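Local coordinates for protein aldose 1-epimerase (Escherichia coli, PDB 3NRE) that probably interconverts the alpha and beta anomers of aldose sugars, as a putative aldose 1-epimerase of the galactose mutarotase clan, at residues 73-76 with 81-84; 84-89 with 106-111; 150-155 with 211-216; 232-237 with 258-263. One frame throughout, in Å; residues are numbered along the deposited sequence.

The four contacts tie together, at different depths, a chain built of beta strands, without alpha-helix. Contacts 1 and 2 are partly buried and lie on one connection, the long loop between strands 68-71 and 93-97. They share H84 and touch each other; contact 1 folds the loop on itself, and contact 2 docks it onto strand 101-109. Both rely on polar groups laid flat against rings, with water filling in. Contacts 3 and 4 are buried. Contact 3 joins strands of two different sheets through an apolar pair and one hydrogen bond from a side-chain amide, whereas contact 4 sets a strand against a turn by apolar touches alone, with no hydrogen bond between strand and turn.

Contact 1 of 4, residues 73-76 with 81-84; sequences QPNV and HYLH
The carbonyl oxygen of L83 accepts a hydrogen bond from N75 ND2 at 3.1 Å and a weak one from the indole NE1 of W88. The bond from N75 is nearly straight, with L83 O in the plane of the amide. The other end of the same amide answers the same residue: L83 N donates to N75 OD1 at 3.0 Å. One asparagine side chain thus pairs with both backbone groups of L83, and the two bonds together fix which way round the amide lies. With CG of N75 set between its own backbone N and carbonyl carbon (chi1 59°), the short side chain is folded across to the 81-84 segment.

The amide also lies over a face of the Y82 ring, their planes only 17° apart, with ND2 offset toward the rim. At the ring edge, in its plane, Q73 O approaches Y82 CD2 at 3.4 Å, where the slightly positive C-H suits an oxygen. The hydroxyl at the far end of the same ring is hydrogen-bonded to D86 OD1. An aromatic residue fits here because it offers both a face and an edge to polar neighbours. Water 1 bridges the remaining backbone, accepting from V76 N at 3.0 Å and donating to H81 O at 2.8 Å. Beside it, V76 CG2 and L83 CD2 touch loosely at 4.4 Å.

The asparagine amide pairs with the N-H and C=O of L83 as an extended backbone would, pinning together two irregular parts of the connection between strands 68-71 and 93-97 of the mutarotase fold.

Contact 2 of 4, residues 84-89 with 106-111; sequences HGDGWL and YEHRSG
In the large antiparallel sheet of this mutarotase fold, strand 101-109 receives the loop 84-89 through a carboxylate-on-imidazole stack: D86 lies flat over H108, the two planes 2° apart. D86 OD2 sits above the centre of the ring, D86 CG is 3.4 Å from H108 CE1, and the CB methylene of D86 adds a CH-pi contact, 3.9 Å from the ring centroid. Aspartate suits the place, being short, flat and polar at both oxygens; Y82 OH bonds to its OD1 and Y115 OH to its OD2, which keeps the group from turning.

H108 is fixed in its own strand as well, since ND1 shares a 2.7 Å hydrogen bond with Y106 OH. Both side chains leave the same side of the strand with CG anti to the backbone N (chi1 174° for Y106, -164° for H108), which brings phenol and imidazole together. G87, lacking a side chain, lets the Y106 ring come near the backbone, with CD2 4.1 Å from G87 CA. Two waters complete the join: water 3 links D86 OD1 to H108 NE2, and water 2 donates to D86 O at 2.7 Å while lying 2.7 Å from Y106 OH.

Contact 3 of 4, residues 150-155 with 211-216; sequences PYFPLS and ARIEQP
Q215 leaves its strand with CB and CG carrying the chain across without touching P153; the chain bends at chi2 (-71°), which turns CD and the amide toward P153, and only the amide end arrives there. At the tip, NE2 donates to P153 O at 3.0 Å with an N-H...O angle of 163°. The acceptor lies in the plane of the glutamine amide, although the donor stands above the plane of the proline carbonyl. NE2 also rests 4.0 Å from P153 CD. The other branch, OE1, receives T158 OG1 and Q217 NE2, so each end of the amide has its own partners and its orientation is settled. Glutamine suits this position by its reach and by carrying a donor and an acceptor on one flat group.

Two residues back, I213 points the same way into the space between the sheets. Its CG1 lies over the centre of one face of the F152 ring, and CD1 meets CZ of F152 at 4.0 Å. The contact joins strand 142-153 of one antiparallel sheet to strand 210-215 of another, as in the packing of facing layers in a beta-sandwich. F251 and M224 close round F152.

The chemistry implies a division of labour: branched aliphatic against aromatic fills the buried interior, while a single hydrogen bond from a side-chain amide satisfies a backbone carbonyl where strand 142-153 runs out.

Contact 4 of 4, residues 232-237 with 258-263; sequences CYFIFV and HAPDDH
F234 turns the edge of its ring to the proline ring of P260: CE1 is 3.8 Å from P260 CG, and CZ is 4.0 Å from P260 CB. The proline carbons lie close to the plane of the phenyl ring, so this is an edge-on apolar contact, the aromatic rim meeting a rigid saturated ring. Further back on strand 232-237, in the conformer described, C232 SG, anti to the carbonyl carbon (chi1 -61°), is 3.6 Å from A259 CA and 3.7 Å from A259 CB. The small alanine leaves room for the bulky sulfur, and W168 packs against C232, A259 and P260 alike.

The partner segment is a type II beta turn from A259 to D262, set in the loop that follows strand 250-256 of the same antiparallel sheet. P260 suits its second position, where its ring already imposes the phi that the turn needs; D261 takes the positive phi of the third. The turn is closed by D262 N donating to A259 O at 3.1 Å. H258 ND1 reaches that same oxygen at 2.9 Å from the opposite face of the carbonyl plane, so A259 O is gripped twice. In return A259 N donates to D262 OD2 at 2.9 Å, meeting the carboxylate from above its plane, and D270 N bonds to that oxygen too. H258 O, buried without a polar partner, lies 3.6 Å from C232 CB.

Contact 1 of 4, residues 73-76 with 81-84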
loop_
_atom_site.group_PDB
_atom_site.type_symbol
_atom_site.label_atom_id
_atom_site.label_comp_id
_atom_site.label_asym_id
_atom_site.label_seq_id
_atom_site.Cartn_x
_atom_site.Cartn_y
_atom_site.Cartn_z
ATOM N N GLN A 73 19.381 2.612 5.707
ATOM C CA GLN A 73 19.968 1.268 5.820
ATOM C C GLN A 73 18.878 0.269 5.546
ATOM O O GLN A 73 17.730 0.516 5.906
ATOM C CB GLN A 73 20.492 0.987 7.235
ATOM C CG GLN A 73 21.650 1.867 7.599
ATOM C CD GLN A 73 22.203 1.546 8.982
ATOM O OE1 GLN A 73 21.549 1.788 10.011
ATOM N NE2 GLN A 73 23.404 0.999 9.015
ATOM N N PRO A 74 19.239 -0.889 4.966
ATOM C CA PRO A 74 18.221 -1.888 4.682
ATOM C C PRO A 74 17.450 -2.302 5.932
ATOM O O PRO A 74 18.041 -2.350 7.034
ATOM C CB PRO A 74 19.007 -3.072 4.103
ATOM C CG PRO A 74 20.363 -2.851 4.453
ATOM C CD PRO A 74 20.585 -1.377 4.645
ATOM N N ASN A 75 16.142 -2.482 5.769
ATOM C CA ASN A 75 15.247 -2.805 6.888
ATOM C C ASN A 75 14.684 -4.223 6.838
ATOM O O ASN A 75 14.129 -4.703 7.837
ATOM C CB ASN A 75 14.129 -1.741 7.070
ATOM C CG ASN A 75 13.249 -1.554 5.847
ATOM O OD1 ASN A 75 13.582 -1.995 4.757
ATOM N ND2 ASN A 75 12.098 -0.906 6.045
ATOM N N VAL A 76 14.823 -4.895 5.708
ATOM C CA VAL A 76 14.431 -6.311 5.602
ATOM C C VAL A 76 15.610 -7.085 5.028
ATOM O O VAL A 76 16.404 -6.558 4.251
ATOM C CB VAL A 76 13.133 -6.506 4.774
ATOM C CG1 VAL A 76 11.951 -5.883 5.436
ATOM C CG2 VAL A 76 13.259 -5.979 3.274
ATOM N N HIS A 81 17.599 -2.576 -0.577
ATOM C CA HIS A 81 17.038 -1.254 -0.346
ATOM C C HIS A 81 16.086 -1.232 0.821
ATOM O O HIS A 81 15.242 -2.112 0.938
ATOM C CB HIS A 81 16.291 -0.735 -1.585
ATOM C CG HIS A 81 17.212 -0.260 -2.650
ATOM N ND1 HIS A 81 17.805 -1.119 -3.554
ATOM C CD2 HIS A 81 17.742 0.966 -2.879
ATOM C CE1 HIS A 81 18.645 -0.427 -4.305
ATOM N NE2 HIS A 81 18.595 0.843 -3.946
ATOM N N TYR A 82 16.229 -0.191 1.627
ATOM C CA TYR A 82 15.198 0.199 2.582
ATOM C C TYR A 82 13.888 0.268 1.821
ATOM O O TYR A 82 13.820 0.869 0.732
ATOM C CB TYR A 82 15.560 1.535 3.188
ATOM C CG TYR A 82 14.542 2.091 4.161
ATOM C CD1 TYR A 82 13.495 2.868 3.716
ATOM C CD2 TYR A 82 14.677 1.901 5.514
ATOM C CE1 TYR A 82 12.569 3.407 4.620
ATOM C CE2 TYR A 82 13.746 2.453 6.415
ATOM C CZ TYR A 82 12.732 3.208 5.948
ATOM O OH TYR A 82 11.833 3.817 6.838
ATOM N N LEU A 83 12.857 -0.384 2.366
ATOM C CA LEU A 83 11.601 -0.610 1.657
ATOM C C LEU A 83 10.375 -0.232 2.503
ATOM O O LEU A 83 10.257 -0.695 3.615
ATOM C CB LEU A 83 11.590 -2.105 1.280
ATOM C CG LEU A 83 10.402 -2.658 0.627
ATOM C CD1 LEU A 83 10.115 -1.973 -0.768
ATOM C CD2 LEU A 83 10.462 -4.207 0.418
ATOM N N HIS A 84 9.474 0.599 1.942
ATOM C CA HIS A 84 8.097 0.809 2.471
ATOM C C HIS A 84 8.048 1.408 3.859
ATOM O O HIS A 84 7.007 1.304 4.518
ATOM C CB HIS A 84 7.343 -0.525 2.502
ATOM C CG HIS A 84 7.040 -1.076 1.152
ATOM N ND1 HIS A 84 6.761 -0.277 0.065
ATOM C CD2 HIS A 84 6.915 -2.353 0.727
ATOM C CE1 HIS A 84 6.502 -1.041 -0.973
ATOM N NE2 HIS A 84 6.589 -2.310 -0.605
HETATM O O HOH W 1 15.735 -3.652 3.168
#

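Contact 2 of 4, residues 84-89 with 106-111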
loop_
_atom_site.group_PDB
_atom_site.type_symbol
_atom_site.label_atom_id
_atom_site.label_comp_id
_atom_site.label_asym_id
_atom_site.label_seq_id
_atom_site.Cartn_x
_atom_site.Cartn_y
_atom_site.Cartn_z
ATOM N N HIS A 84 9.474 0.599 1.942
ATOM C CA HIS A 84 8.097 0.809 2.471
ATOM C C HIS A 84 8.048 1.408 3.859
ATOM O O HIS A 84 7.007 1.304 4.518
ATOM C CB HIS A 84 7.343 -0.525 2.502
ATOM C CG HIS A 84 7.040 -1.076 1.152
ATOM N ND1 HIS A 84 6.761 -0.277 0.065
ATOM C CD2 HIS A 84 6.915 -2.353 0.727
ATOM C CE1 HIS A 84 6.502 -1.041 -0.973
ATOM N NE2 HIS A 84 6.589 -2.310 -0.605
ATOM N N GLY A 85 9.117 2.084 4.282
ATOM C CA GLY A 85 9.073 2.731 5.585
ATOM C C GLY A 85 9.233 1.767 6.751
ATOM O O GLY A 85 9.757 0.671 6.600
ATOM N N ASP A 86 8.768 2.196 7.940
ATOM C CA ASP A 86 8.916 1.390 9.159
ATOM C C ASP A 86 7.608 0.866 9.726
ATOM O O ASP A 86 7.630 -0.018 10.552
ATOM C CB ASP A 86 9.617 2.184 10.255
ATOM C CG ASP A 86 10.668 3.129 9.696
ATOM O OD1 ASP A 86 11.760 2.640 9.232
ATOM O OD2 ASP A 86 10.356 4.362 9.703
ATOM N N GLY A 87 6.501 1.475 9.364
ATOM C CA GLY A 87 5.234 1.106 9.968
ATOM C C GLY A 87 4.901 -0.369 9.868
ATOM O O GLY A 87 4.520 -1.023 10.860
ATOM N N TRP A 88 5.065 -0.898 8.666
ATOM C CA TRP A 88 4.778 -2.305 8.416
ATOM C C TRP A 88 5.599 -3.301 9.233
ATOM O O TRP A 88 5.240 -4.474 9.278
ATOM C CB TRP A 88 4.883 -2.625 6.911
ATOM C CG TRP A 88 6.288 -2.542 6.330
ATOM C CD1 TRP A 88 7.217 -1.532 6.497
ATOM C CD2 TRP A 88 6.878 -3.484 5.447
ATOM N NE1 TRP A 88 8.342 -1.825 5.754
ATOM C CE2 TRP A 88 8.161 -3.014 5.116
ATOM C CE3 TRP A 88 6.424 -4.662 4.858
ATOM C CZ2 TRP A 88 8.995 -3.687 4.233
ATOM C CZ3 TRP A 88 7.251 -5.345 3.993
ATOM C CH2 TRP A 88 8.535 -4.875 3.696
ATOM N N LEU A 89 6.733 -2.869 9.815
ATOM C CA LEU A 89 7.615 -3.695 10.583
ATOM C C LEU A 89 7.507 -3.470 12.108
ATOM O O LEU A 89 8.169 -4.155 12.884
ATOM C CB LEU A 89 9.065 -3.445 10.165
ATOM C CG LEU A 89 9.356 -3.656 8.680
ATOM C CD1 LEU A 89 10.830 -3.305 8.412
ATOM C CD2 LEU A 89 9.053 -5.073 8.313
ATOM N N TYR A 106 1.571 4.227 16.009
ATOM C CA TYR A 106 2.953 3.784 16.046
ATOM C C TYR A 106 3.838 5.029 16.122
ATOM O O TYR A 106 3.555 5.994 15.429
ATOM C CB TYR A 106 3.272 2.980 14.783
ATOM C CG TYR A 106 4.717 2.584 14.627
ATOM C CD1 TYR A 106 5.342 1.734 15.530
ATOM C CD2 TYR A 106 5.498 3.091 13.602
ATOM C CE1 TYR A 106 6.714 1.375 15.399
ATOM C CE2 TYR A 106 6.851 2.744 13.465
ATOM C CZ TYR A 106 7.465 1.898 14.368
ATOM O OH TYR A 106 8.781 1.588 14.229
ATOM N N GLU A 107 4.848 4.978 16.985
ATOM C CA GLU A 107 5.868 6.032 17.138
ATOM C C GLU A 107 7.229 5.476 16.748
ATOM O O GLU A 107 7.617 4.384 17.197
ATOM C CB GLU A 107 5.947 6.508 18.592
ATOM C CG GLU A 107 4.661 7.050 19.177
ATOM C CD GLU A 107 4.852 7.611 20.581
ATOM O OE1 GLU A 107 3.879 8.117 21.154
ATOM O OE2 GLU A 107 5.987 7.574 21.098
ATOM N N HIS A 108 7.948 6.208 15.897
ATOM C CA HIS A 108 9.279 5.817 15.413
ATOM C C HIS A 108 10.301 6.866 15.794
ATOM O O HIS A 108 10.077 8.033 15.519
ATOM C CB HIS A 108 9.267 5.651 13.908
ATOM C CG HIS A 108 10.449 4.894 13.398
ATOM N ND1 HIS A 108 10.528 3.519 13.476
ATOM C CD2 HIS A 108 11.618 5.310 12.858
ATOM C CE1 HIS A 108 11.681 3.114 12.962
ATOM N NE2 HIS A 108 12.375 4.188 12.605
ATOM N N ARG A 109 11.376 6.445 16.456
ATOM C CA ARG A 109 12.432 7.343 16.944
ATOM C C ARG A 109 13.829 6.744 16.694
ATOM O O ARG A 109 14.710 6.778 17.553
ATOM C CB ARG A 109 12.226 7.757 18.429
ATOM C CG ARG A 109 11.246 6.922 19.231
ATOM N N SER A 110 14.033 6.244 15.490
ATOM C CA SER A 110 15.348 5.819 15.028
ATOM C C SER A 110 15.443 6.049 13.530
ATOM O O SER A 110 14.462 6.341 12.869
ATOM C CB SER A 110 15.604 4.344 15.371
ATOM O OG SER A 110 14.523 3.551 14.988
ATOM N N GLY A 111 16.642 5.918 12.978
ATOM C CA GLY A 111 16.825 6.144 11.566
ATOM C C GLY A 111 16.674 7.593 11.151
ATOM O O GLY A 111 16.872 8.514 11.956
HETATM O O HOH W 2 9.328 -0.441 12.581
HETATM O O HOH W 3 14.249 3.589 10.331
#

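Contact 3 of 4, residues 150-155 with 211-216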
loop_
_atom_site.group_PDB
_atom_site.type_symbol
_atom_site.label_atom_id
_atom_site.label_comp_id
_atom_site.label_asym_id
_atom_site.label_seq_id
_atom_site.Cartn_x
_atom_site.Cartn_y
_atom_site.Cartn_z
ATOM N N PRO A 150 -2.295 -3.534 -0.432
ATOM C CA PRO A 150 -3.259 -4.626 -0.301
ATOM C C PRO A 150 -2.990 -5.774 -1.251
ATOM O O PRO A 150 -2.572 -5.561 -2.406
ATOM C CB PRO A 150 -4.603 -3.937 -0.583
ATOM C CG PRO A 150 -4.258 -2.795 -1.434
ATOM C CD PRO A 150 -2.895 -2.362 -1.096
ATOM N N TYR A 151 -3.290 -6.971 -0.770
ATOM C CA TYR A 151 -3.216 -8.184 -1.519
ATOM C C TYR A 151 -4.628 -8.657 -1.842
ATOM O O TYR A 151 -5.418 -8.950 -0.926
ATOM C CB TYR A 151 -2.553 -9.279 -0.699
ATOM C CG TYR A 151 -1.075 -9.060 -0.376
ATOM C CD1 TYR A 151 -0.689 -8.258 0.706
ATOM C CD2 TYR A 151 -0.088 -9.690 -1.108
ATOM C CE1 TYR A 151 0.679 -8.086 1.013
ATOM C CE2 TYR A 151 1.258 -9.532 -0.772
ATOM C CZ TYR A 151 1.611 -8.722 0.246
ATOM O OH TYR A 151 2.951 -8.566 0.581
ATOM N N PHE A 152 -4.956 -8.741 -3.132
ATOM C CA PHE A 152 -6.281 -9.189 -3.568
ATOM C C PHE A 152 -6.235 -10.612 -4.112
ATOM O O PHE A 152 -5.258 -11.015 -4.716
ATOM C CB PHE A 152 -6.766 -8.306 -4.704
ATOM C CG PHE A 152 -6.991 -6.882 -4.311
ATOM C CD1 PHE A 152 -8.190 -6.510 -3.726
ATOM C CD2 PHE A 152 -6.009 -5.946 -4.472
ATOM C CE1 PHE A 152 -8.412 -5.205 -3.315
ATOM C CE2 PHE A 152 -6.237 -4.613 -4.096
ATOM C CZ PHE A 152 -7.449 -4.241 -3.535
ATOM N N PRO A 153 -7.351 -11.374 -3.984
ATOM C CA PRO A 153 -7.435 -12.693 -4.562
ATOM C C PRO A 153 -7.286 -12.568 -6.072
ATOM O O PRO A 153 -7.741 -11.598 -6.654
ATOM C CB PRO A 153 -8.844 -13.166 -4.216
ATOM C CG PRO A 153 -9.356 -12.133 -3.221
ATOM C CD PRO A 153 -8.571 -10.948 -3.286
ATOM N N LEU A 154 -6.687 -13.560 -6.681
ATOM C CA LEU A 154 -6.595 -13.576 -8.150
ATOM C C LEU A 154 -7.182 -14.821 -8.732
ATOM O O LEU A 154 -6.830 -15.922 -8.323
ATOM C CB LEU A 154 -5.117 -13.489 -8.574
ATOM C CG LEU A 154 -4.767 -13.398 -10.051
ATOM C CD1 LEU A 154 -5.453 -12.202 -10.717
ATOM C CD2 LEU A 154 -3.241 -13.292 -10.297
ATOM N N SER A 155 -8.057 -14.627 -9.722
ATOM C CA SER A 155 -8.678 -15.684 -10.483
ATOM C C SER A 155 -8.342 -15.466 -11.956
ATOM O O SER A 155 -8.087 -14.316 -12.347
ATOM C CB SER A 155 -10.199 -15.614 -10.257
ATOM O OG SER A 155 -10.912 -16.174 -11.323
ATOM N N ALA A 211 -9.878 2.972 -8.602
ATOM C CA ALA A 211 -9.681 1.703 -9.271
ATOM C C ALA A 211 -10.895 0.815 -9.108
ATOM O O ALA A 211 -11.693 0.959 -8.195
ATOM C CB ALA A 211 -8.423 0.997 -8.749
ATOM N N ARG A 212 -11.022 -0.123 -10.019
ATOM C CA ARG A 212 -12.075 -1.123 -9.937
ATOM C C ARG A 212 -11.413 -2.484 -10.050
ATOM O O ARG A 212 -10.633 -2.710 -10.982
ATOM C CB ARG A 212 -13.086 -0.879 -11.057
ATOM C CG ARG A 212 -14.257 -1.767 -11.041
ATOM C CD ARG A 212 -15.282 -1.306 -12.049
ATOM N NE ARG A 212 -16.279 -2.339 -12.239
ATOM C CZ ARG A 212 -17.359 -2.524 -11.477
ATOM N NH1 ARG A 212 -17.642 -1.711 -10.459
ATOM N NH2 ARG A 212 -18.190 -3.525 -11.758
ATOM N N ILE A 213 -11.659 -3.355 -9.055
ATOM C CA ILE A 213 -11.168 -4.708 -9.091
ATOM C C ILE A 213 -12.395 -5.606 -9.309
ATOM O O ILE A 213 -13.201 -5.733 -8.393
ATOM C CB ILE A 213 -10.447 -5.093 -7.769
ATOM C CG1 ILE A 213 -9.158 -4.277 -7.556
ATOM C CG2 ILE A 213 -10.079 -6.558 -7.733
ATOM C CD1 ILE A 213 -9.377 -2.948 -6.834
ATOM N N GLU A 214 -12.509 -6.254 -10.475
ATOM C CA GLU A 214 -13.646 -7.098 -10.766
ATOM C C GLU A 214 -13.367 -8.551 -10.500
ATOM O O GLU A 214 -12.355 -9.076 -10.993
ATOM C CB GLU A 214 -14.068 -6.975 -12.234
ATOM C CG GLU A 214 -14.467 -5.572 -12.604
ATOM C CD GLU A 214 -14.715 -5.365 -14.099
ATOM O OE1 GLU A 214 -14.652 -6.330 -14.898
ATOM O OE2 GLU A 214 -14.945 -4.200 -14.467
ATOM N N GLN A 215 -14.301 -9.201 -9.796
ATOM C CA GLN A 215 -14.180 -10.595 -9.392
ATOM C C GLN A 215 -15.414 -11.320 -9.941
ATOM O O GLN A 215 -16.291 -11.774 -9.203
ATOM C CB GLN A 215 -14.030 -10.672 -7.868
ATOM C CG GLN A 215 -12.791 -9.919 -7.314
ATOM C CD GLN A 215 -11.481 -10.613 -7.643
ATOM O OE1 GLN A 215 -11.436 -11.472 -8.552
ATOM N NE2 GLN A 215 -10.432 -10.358 -6.822
ATOM N N PRO A 216 -15.497 -11.392 -11.267
ATOM C CA PRO A 216 -16.766 -11.859 -11.869
ATOM C C PRO A 216 -17.175 -13.294 -11.496
ATOM O O PRO A 216 -18.378 -13.605 -11.487
ATOM C CB PRO A 216 -16.511 -11.722 -13.358
ATOM C CG PRO A 216 -15.111 -11.630 -13.557
ATOM C CD PRO A 216 -14.490 -11.090 -12.294
#

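Contact 4 of 4, residues 232-237 with 258-263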
loop_
_atom_site.group_PDB
_atom_site.type_symbol
_atom_site.label_atom_id
_atom_site.label_comp_id
_atom_site.label_asym_id
_atom_site.label_seq_id
_atom_site.Cartn_x
_atom_site.Cartn_y
_atom_site.Cartn_z
ATOM N N CYS A 232 -0.160 7.723 -8.203
ATOM C CA CYS A 232 0.581 6.554 -8.674
ATOM C C CYS A 232 0.067 5.296 -8.006
ATOM O O CYS A 232 -0.408 5.353 -6.894
ATOM C CB CYS A 232 2.061 6.720 -8.371
ATOM S SG CYS A 232 2.817 8.135 -9.179
ATOM N N TYR A 233 0.176 4.176 -8.718
ATOM C CA TYR A 233 -0.123 2.844 -8.160
ATOM C C TYR A 233 0.958 1.881 -8.650
ATOM O O TYR A 233 1.501 2.047 -9.744
ATOM C CB TYR A 233 -1.537 2.367 -8.545
ATOM C CG TYR A 233 -1.848 2.103 -10.019
ATOM C CD1 TYR A 233 -1.635 0.851 -10.595
ATOM C CD2 TYR A 233 -2.451 3.071 -10.839
ATOM C CE1 TYR A 233 -1.950 0.610 -11.948
ATOM C CE2 TYR A 233 -2.782 2.809 -12.162
ATOM C CZ TYR A 233 -2.519 1.595 -12.713
ATOM O OH TYR A 233 -2.844 1.325 -14.018
ATOM N N PHE A 234 1.273 0.871 -7.825
ATOM C CA PHE A 234 2.092 -0.260 -8.254
ATOM C C PHE A 234 1.214 -1.499 -8.434
ATOM O O PHE A 234 0.226 -1.690 -7.751
ATOM C CB PHE A 234 3.233 -0.573 -7.225
ATOM C CG PHE A 234 4.594 0.028 -7.576
ATOM C CD1 PHE A 234 4.825 1.395 -7.398
ATOM C CD2 PHE A 234 5.625 -0.747 -8.068
ATOM C CE1 PHE A 234 6.052 1.958 -7.722
ATOM C CE2 PHE A 234 6.837 -0.172 -8.371
ATOM C CZ PHE A 234 7.060 1.155 -8.193
ATOM N N ILE A 235 1.573 -2.334 -9.379
ATOM C CA ILE A 235 0.957 -3.630 -9.556
ATOM C C ILE A 235 2.054 -4.646 -9.262
ATOM O O ILE A 235 3.186 -4.537 -9.791
ATOM C CB ILE A 235 0.480 -3.884 -10.988
ATOM C CG1 ILE A 235 -0.613 -2.905 -11.395
ATOM C CG2 ILE A 235 -0.005 -5.336 -11.176
ATOM C CD1 ILE A 235 -1.909 -2.955 -10.527
ATOM N N PHE A 236 1.699 -5.643 -8.459
ATOM C CA PHE A 236 2.523 -6.799 -8.207
ATOM C C PHE A 236 1.789 -8.088 -8.570
ATOM O O PHE A 236 0.670 -8.317 -8.106
ATOM C CB PHE A 236 2.958 -6.825 -6.714
ATOM C CG PHE A 236 3.864 -7.956 -6.419
ATOM C CD1 PHE A 236 5.056 -8.055 -7.091
ATOM C CD2 PHE A 236 3.526 -8.933 -5.533
ATOM C CE1 PHE A 236 5.897 -9.105 -6.872
ATOM C CE2 PHE A 236 4.372 -10.024 -5.303
ATOM C CZ PHE A 236 5.562 -10.099 -5.959
ATOM N N VAL A 237 2.425 -8.914 -9.405
ATOM C CA VAL A 237 2.067 -10.309 -9.677
ATOM C C VAL A 237 3.371 -11.067 -9.486
ATOM O O VAL A 237 4.409 -10.701 -10.047
ATOM C CB VAL A 237 1.562 -10.554 -11.096
ATOM C CG1 VAL A 237 1.168 -12.042 -11.267
ATOM C CG2 VAL A 237 0.392 -9.640 -11.392
ATOM N N HIS A 258 2.658 9.291 -3.828
ATOM C CA HIS A 258 3.797 9.829 -4.548
ATOM C C HIS A 258 4.323 8.816 -5.521
ATOM O O HIS A 258 3.905 7.674 -5.471
ATOM C CB HIS A 258 4.886 10.267 -3.571
ATOM C CG HIS A 258 5.498 9.133 -2.809
ATOM N ND1 HIS A 258 6.655 8.506 -3.210
ATOM C CD2 HIS A 258 5.127 8.543 -1.649
ATOM C CE1 HIS A 258 6.945 7.542 -2.350
ATOM N NE2 HIS A 258 6.030 7.528 -1.401
ATOM N N ALA A 259 5.250 9.258 -6.389
ATOM C CA ALA A 259 5.889 8.396 -7.385
ATOM C C ALA A 259 7.117 7.729 -6.774
ATOM O O ALA A 259 7.762 8.333 -5.918
ATOM C CB ALA A 259 6.305 9.186 -8.590
ATOM N N PRO A 260 7.470 6.530 -7.278
ATOM C CA PRO A 260 8.723 5.941 -6.840
ATOM C C PRO A 260 9.899 6.874 -7.148
ATOM O O PRO A 260 9.934 7.497 -8.227
ATOM C CB PRO A 260 8.806 4.671 -7.659
ATOM C CG PRO A 260 7.992 4.964 -8.901
ATOM C CD PRO A 260 6.892 5.827 -8.429
ATOM N N ASP A 261 10.827 6.998 -6.194
ATOM C CA ASP A 261 12.050 7.787 -6.367
ATOM C C ASP A 261 11.748 9.283 -6.420
ATOM O O ASP A 261 12.544 10.051 -6.918
ATOM C CB ASP A 261 12.872 7.355 -7.605
ATOM C CG ASP A 261 14.066 6.465 -7.259
ATOM O OD1 ASP A 261 14.172 6.068 -6.090
ATOM O OD2 ASP A 261 14.916 6.217 -8.182
ATOM N N ASP A 262 10.591 9.711 -5.876
ATOM C CA ASP A 262 10.312 11.141 -5.810
ATOM C C ASP A 262 11.343 11.838 -4.928
ATOM O O ASP A 262 11.578 13.027 -5.068
ATOM C CB ASP A 262 8.907 11.421 -5.286
ATOM C CG ASP A 262 7.880 11.674 -6.390
ATOM O OD1 ASP A 262 8.228 11.843 -7.580
ATOM O OD2 ASP A 262 6.690 11.790 -6.011
ATOM N N HIS A 263 11.998 11.099 -4.037
ATOM C CA HIS A 263 13.055 11.712 -3.219
ATOM C C HIS A 263 14.183 12.339 -4.085
ATOM O O HIS A 263 14.932 13.184 -3.612
ATOM C CB HIS A 263 13.701 10.687 -2.294
ATOM C CG HIS A 263 12.917 10.393 -1.066
ATOM N ND1 HIS A 263 11.839 9.543 -1.055
ATOM C CD2 HIS A 263 13.092 10.799 0.216
ATOM C CE1 HIS A 263 11.378 9.436 0.172
ATOM N NE2 HIS A 263 12.126 10.174 0.967
#